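Local coordinates for MNMC2 (Aquifex aeolicus, PDB 3VYW), which transfers a methyl group from S-adenosylmethionine to the modified wobble uridine of bacterial tRNA, working without the oxidase domain to which such enzymes are usually fused, at residues S226-L238 with E270-M283. Numbering follows the deposited sequence.
Sequences SSSLSVRKSLLTL and EVRKLVLSPFAVPM
Helix 229-237 meets helix 270-276 almost at right angles (-83°), and the chain then turns at S277-A280 to run on past the first helix, bringing A280 CA within 4.8 Å of S230 CA. In this Rossmann-like methyltransferase, helix 229-237 follows strand 220-224 of the central sheet. L274 is a knob in a hole formed by L229, R232, K233 and L236; its branched end suits the site, CD1 lying 3.7 Å from L229 CD2 while CD2 meets L236 CD1 tip to tip. R232, extended from CG to NE, forms an end-on salt bridge to one oxygen of E270: NH1 lies 2.8 Å from OE2, and the NH2 bond is longer and more bent. That oxygen lies in the guanidinium plane but is approached from above its own carboxylate, the two planes being 61° apart. A leucine replacing R232 would probably leave the buried E270 carboxylate without its main charge partner. K233, bent at both chi2 and chi4, folds its NZ round to the turn, donating to A280 O at 2.6 Å, nearly along the C=O axis. S234 is small enough for OG to lie 3.5 Å from P282 CB; water 1 links this hydroxyl to S230 OG and accepts from M283 N at 3.0 Å.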
loop_
_atom_site.group_PDB
_atom_site.type_symbol
_atom_site.label_atom_id
_atom_site.label_comp_id
_atom_site.label_asym_id
_atom_site.label_seq_id
_atom_site.Cartn_x
_atom_site.Cartn_y
_atom_site.Cartn_z
ATOM N N SER A 226 5.314 1.554 -4.636
ATOM C CA SER A 226 6.276 2.302 -3.859
ATOM C C SER A 226 7.693 1.753 -3.800
ATOM O O SER A 226 7.893 0.593 -3.737
ATOM C CB SER A 226 5.709 2.511 -2.467
ATOM O OG SER A 226 6.648 2.903 -1.534
ATOM N N SER A 227 8.664 2.641 -3.840
ATOM C CA SER A 227 10.029 2.297 -3.615
ATOM C C SER A 227 10.576 3.038 -2.446
ATOM O O SER A 227 11.709 3.349 -2.426
ATOM C CB SER A 227 10.871 2.553 -4.839
ATOM O OG SER A 227 10.392 3.640 -5.541
ATOM N N SER A 228 9.762 3.305 -1.457
ATOM C CA SER A 228 10.184 4.053 -0.299
ATOM C C SER A 228 11.335 3.403 0.426
ATOM O O SER A 228 11.330 2.253 0.690
ATOM C CB SER A 228 9.014 4.159 0.654
ATOM O OG SER A 228 9.374 4.428 1.965
ATOM N N LEU A 229 12.322 4.181 0.768
ATOM C CA LEU A 229 13.458 3.680 1.451
ATOM C C LEU A 229 13.095 3.127 2.780
ATOM O O LEU A 229 13.603 2.149 3.198
ATOM C CB LEU A 229 14.466 4.783 1.624
ATOM C CG LEU A 229 15.187 5.178 0.369
ATOM C CD1 LEU A 229 16.162 6.265 0.649
ATOM C CD2 LEU A 229 15.914 4.003 -0.175
ATOM N N SER A 230 12.200 3.798 3.452
ATOM C CA SER A 230 11.732 3.355 4.723
ATOM C C SER A 230 11.014 2.034 4.624
ATOM O O SER A 230 11.242 1.160 5.395
ATOM C CB SER A 230 10.842 4.418 5.320
ATOM O OG SER A 230 10.271 4.026 6.528
ATOM N N VAL A 231 10.175 1.890 3.642
ATOM C CA VAL A 231 9.519 0.647 3.425
ATOM C C VAL A 231 10.463 -0.483 3.073
ATOM O O VAL A 231 10.348 -1.537 3.580
ATOM C CB VAL A 231 8.469 0.787 2.334
ATOM C CG1 VAL A 231 7.715 -0.501 2.170
ATOM C CG2 VAL A 231 7.523 1.886 2.679
ATOM N N ARG A 232 11.410 -0.250 2.209
ATOM C CA ARG A 232 12.349 -1.276 1.864
ATOM C C ARG A 232 13.217 -1.736 3.002
ATOM O O ARG A 232 13.541 -2.882 3.100
ATOM C CB ARG A 232 13.206 -0.837 0.716
ATOM C CG ARG A 232 12.448 -0.695 -0.545
ATOM C CD ARG A 232 13.343 -0.314 -1.663
ATOM N NE ARG A 232 12.721 -0.707 -2.888
ATOM C CZ ARG A 232 13.194 -0.419 -4.075
ATOM N NH1 ARG A 232 14.275 0.286 -4.174
ATOM N NH2 ARG A 232 12.573 -0.807 -5.150
ATOM N N LYS A 233 13.626 -0.810 3.831
ATOM C CA LYS A 233 14.417 -1.110 4.971
ATOM C C LYS A 233 13.654 -1.948 5.952
ATOM O O LYS A 233 14.196 -2.776 6.565
ATOM C CB LYS A 233 14.981 0.162 5.580
ATOM C CG LYS A 233 15.648 0.020 6.920
ATOM C CD LYS A 233 17.147 0.053 6.804
ATOM C CE LYS A 233 17.796 0.217 8.147
ATOM N NZ LYS A 233 18.319 1.572 8.334
ATOM N N SER A 234 12.386 -1.687 6.115
ATOM C CA SER A 234 11.514 -2.486 6.945
ATOM C C SER A 234 11.321 -3.916 6.434
ATOM O O SER A 234 11.295 -4.834 7.178
ATOM C CB SER A 234 10.172 -1.796 7.076
ATOM O OG SER A 234 10.185 -0.844 8.063
ATOM N N LEU A 235 11.173 -4.072 5.144
ATOM C CA LEU A 235 11.023 -5.363 4.564
ATOM C C LEU A 235 12.254 -6.206 4.764
ATOM O O LEU A 235 12.155 -7.355 5.018
ATOM C CB LEU A 235 10.661 -5.252 3.105
ATOM C CG LEU A 235 9.263 -4.812 2.753
ATOM C CD1 LEU A 235 9.236 -4.234 1.385
ATOM C CD2 LEU A 235 8.294 -5.947 2.805
ATOM N N LEU A 236 13.413 -5.597 4.639
ATOM C CA LEU A 236 14.679 -6.238 4.869
ATOM C C LEU A 236 14.819 -6.662 6.284
ATOM O O LEU A 236 15.316 -7.694 6.546
ATOM C CB LEU A 236 15.821 -5.316 4.509
ATOM C CG LEU A 236 16.136 -5.144 3.044
ATOM C CD1 LEU A 236 17.039 -3.965 2.831
ATOM C CD2 LEU A 236 16.730 -6.389 2.451
ATOM N N THR A 237 14.353 -5.842 7.186
ATOM C CA THR A 237 14.372 -6.137 8.586
ATOM C C THR A 237 13.547 -7.361 8.914
ATOM O O THR A 237 13.875 -8.099 9.791
ATOM C CB THR A 237 13.884 -4.936 9.378
ATOM O OG1 THR A 237 14.732 -3.852 9.117
ATOM C CG2 THR A 237 13.901 -5.202 10.818
ATOM N N LEU A 238 12.466 -7.551 8.191
ATOM C CA LEU A 238 11.543 -8.636 8.414
ATOM C C LEU A 238 11.950 -9.885 7.681
ATOM O O LEU A 238 11.376 -10.910 7.847
ATOM C CB LEU A 238 10.151 -8.220 8.013
ATOM C CG LEU A 238 9.484 -7.187 8.895
ATOM C CD1 LEU A 238 8.179 -6.745 8.316
ATOM C CD2 LEU A 238 9.258 -7.730 10.274
ATOM N N GLU A 270 20.105 2.153 -6.174
ATOM C CA GLU A 270 19.071 1.850 -5.241
ATOM C C GLU A 270 19.591 1.345 -3.942
ATOM O O GLU A 270 19.121 1.702 -2.916
ATOM C CB GLU A 270 18.134 0.836 -5.844
ATOM C CG GLU A 270 17.119 1.464 -6.755
ATOM C CD GLU A 270 16.030 0.515 -7.183
ATOM O OE1 GLU A 270 16.335 -0.495 -7.827
ATOM O OE2 GLU A 270 14.858 0.791 -6.891
ATOM N N VAL A 271 20.547 0.467 -4.027
ATOM C CA VAL A 271 21.213 -0.114 -2.894
ATOM C C VAL A 271 21.990 0.903 -2.134
ATOM O O VAL A 271 22.085 0.863 -0.951
ATOM C CB VAL A 271 22.117 -1.238 -3.364
ATOM C CG1 VAL A 271 22.779 -1.900 -2.209
ATOM C CG2 VAL A 271 21.294 -2.237 -4.115
ATOM N N ARG A 272 22.589 1.788 -2.883
ATOM C CA ARG A 272 23.402 2.829 -2.366
ATOM C C ARG A 272 22.616 3.772 -1.526
ATOM O O ARG A 272 23.044 4.181 -0.506
ATOM C CB ARG A 272 24.032 3.554 -3.534
ATOM C CG ARG A 272 24.955 4.667 -3.151
ATOM C CD ARG A 272 25.856 5.118 -4.283
ATOM N NE ARG A 272 26.976 5.850 -3.743
ATOM C CZ ARG A 272 26.934 7.128 -3.406
ATOM N NH1 ARG A 272 25.846 7.827 -3.597
ATOM N NH2 ARG A 272 27.985 7.709 -2.870
ATOM N N LYS A 273 21.458 4.143 -2.008
ATOM C CA LYS A 273 20.573 5.013 -1.313
ATOM C C LYS A 273 20.086 4.362 -0.076
ATOM O O LYS A 273 19.925 4.978 0.933
ATOM C CB LYS A 273 19.388 5.295 -2.185
ATOM C CG LYS A 273 19.414 6.598 -2.891
ATOM C CD LYS A 273 18.141 6.712 -3.668
ATOM C CE LYS A 273 18.355 6.371 -5.119
ATOM N NZ LYS A 273 17.070 6.089 -5.810
ATOM N N LEU A 274 19.793 3.099 -0.196
ATOM C CA LEU A 274 19.313 2.334 0.892
ATOM C C LEU A 274 20.342 2.203 1.978
ATOM O O LEU A 274 20.038 2.277 3.134
ATOM C CB LEU A 274 18.856 1.011 0.355
ATOM C CG LEU A 274 17.911 0.131 1.105
ATOM C CD1 LEU A 274 16.704 0.857 1.612
ATOM C CD2 LEU A 274 17.526 -1.025 0.249
ATOM N N VAL A 275 21.578 1.985 1.602
ATOM C CA VAL A 275 22.660 2.006 2.550
ATOM C C VAL A 275 22.966 3.377 3.140
ATOM O O VAL A 275 23.119 3.527 4.314
ATOM C CB VAL A 275 23.927 1.404 1.927
ATOM C CG1 VAL A 275 25.094 1.587 2.840
ATOM C CG2 VAL A 275 23.740 -0.048 1.659
ATOM N N LEU A 276 23.155 4.349 2.248
ATOM C CA LEU A 276 23.513 5.731 2.598
ATOM C C LEU A 276 22.505 6.624 3.348
ATOM O O LEU A 276 22.887 7.355 4.261
ATOM C CB LEU A 276 24.003 6.473 1.341
ATOM C CG LEU A 276 25.315 5.974 0.731
ATOM C CD1 LEU A 276 25.806 6.931 -0.345
ATOM C CD2 LEU A 276 26.374 5.782 1.815
ATOM N N SER A 277 21.232 6.583 2.947
ATOM C CA SER A 277 20.255 7.562 3.409
ATOM C C SER A 277 19.892 7.580 4.887
ATOM O O SER A 277 19.743 6.568 5.527
ATOM C CB SER A 277 18.965 7.441 2.629
ATOM O OG SER A 277 18.360 8.678 2.444
ATOM N N PRO A 278 19.728 8.787 5.375
ATOM C CA PRO A 278 19.165 9.112 6.664
ATOM C C PRO A 278 17.727 8.691 6.739
ATOM O O PRO A 278 17.258 8.348 7.771
ATOM C CB PRO A 278 19.303 10.609 6.709
ATOM C CG PRO A 278 20.423 10.886 5.829
ATOM C CD PRO A 278 20.278 9.959 4.719
ATOM N N PHE A 279 17.064 8.696 5.610
ATOM C CA PHE A 279 15.690 8.317 5.514
ATOM C C PHE A 279 15.432 6.849 5.429
ATOM O O PHE A 279 14.313 6.444 5.488
ATOM C CB PHE A 279 15.034 8.997 4.339
ATOM C CG PHE A 279 14.981 10.462 4.464
ATOM C CD1 PHE A 279 16.037 11.226 4.063
ATOM C CD2 PHE A 279 13.901 11.072 4.988
ATOM C CE1 PHE A 279 16.015 12.574 4.166
ATOM C CE2 PHE A 279 13.868 12.431 5.101
ATOM C CZ PHE A 279 14.925 13.182 4.680
ATOM N N ALA A 280 16.468 6.046 5.356
ATOM C CA ALA A 280 16.274 4.629 5.344
ATOM C C ALA A 280 16.086 4.121 6.753
ATOM O O ALA A 280 16.909 3.492 7.329
ATOM C CB ALA A 280 17.440 3.965 4.689
ATOM N N VAL A 281 14.944 4.456 7.281
ATOM C CA VAL A 281 14.576 4.142 8.617
ATOM C C VAL A 281 13.320 3.496 8.450
ATOM O O VAL A 281 12.405 3.883 7.692
ATOM C CB VAL A 281 14.662 5.377 9.487
ATOM C CG1 VAL A 281 14.544 5.008 10.917
ATOM C CG2 VAL A 281 15.977 6.014 9.297
ATOM N N PRO A 282 13.153 2.574 9.440
ATOM C CA PRO A 282 11.784 2.187 9.617
ATOM C C PRO A 282 11.057 3.240 10.376
ATOM O O PRO A 282 11.372 3.676 11.494
ATOM C CB PRO A 282 11.900 0.992 10.526
ATOM C CG PRO A 282 13.218 0.441 10.225
ATOM C CD PRO A 282 14.049 1.650 10.122
HETATM N N MSE A 283 10.014 3.117 9.706
HETATM C CA MSE A 283 8.805 3.456 10.385
HETATM C C MSE A 283 8.136 2.377 11.117
HETATM O O MSE A 283 7.964 1.262 10.539
HETATM C CB MSE A 283 7.911 3.968 9.312
HETATM C CG MSE A 283 7.505 5.432 9.273
HETATM SE SE MSE A 283 6.421 6.151 7.684
HETATM C CE MSE A 283 5.789 4.509 6.968
HETATM O O HOH W 1 8.654 1.603 7.521
HETATM O O HOH W 2 16.219 1.511 -2.635
#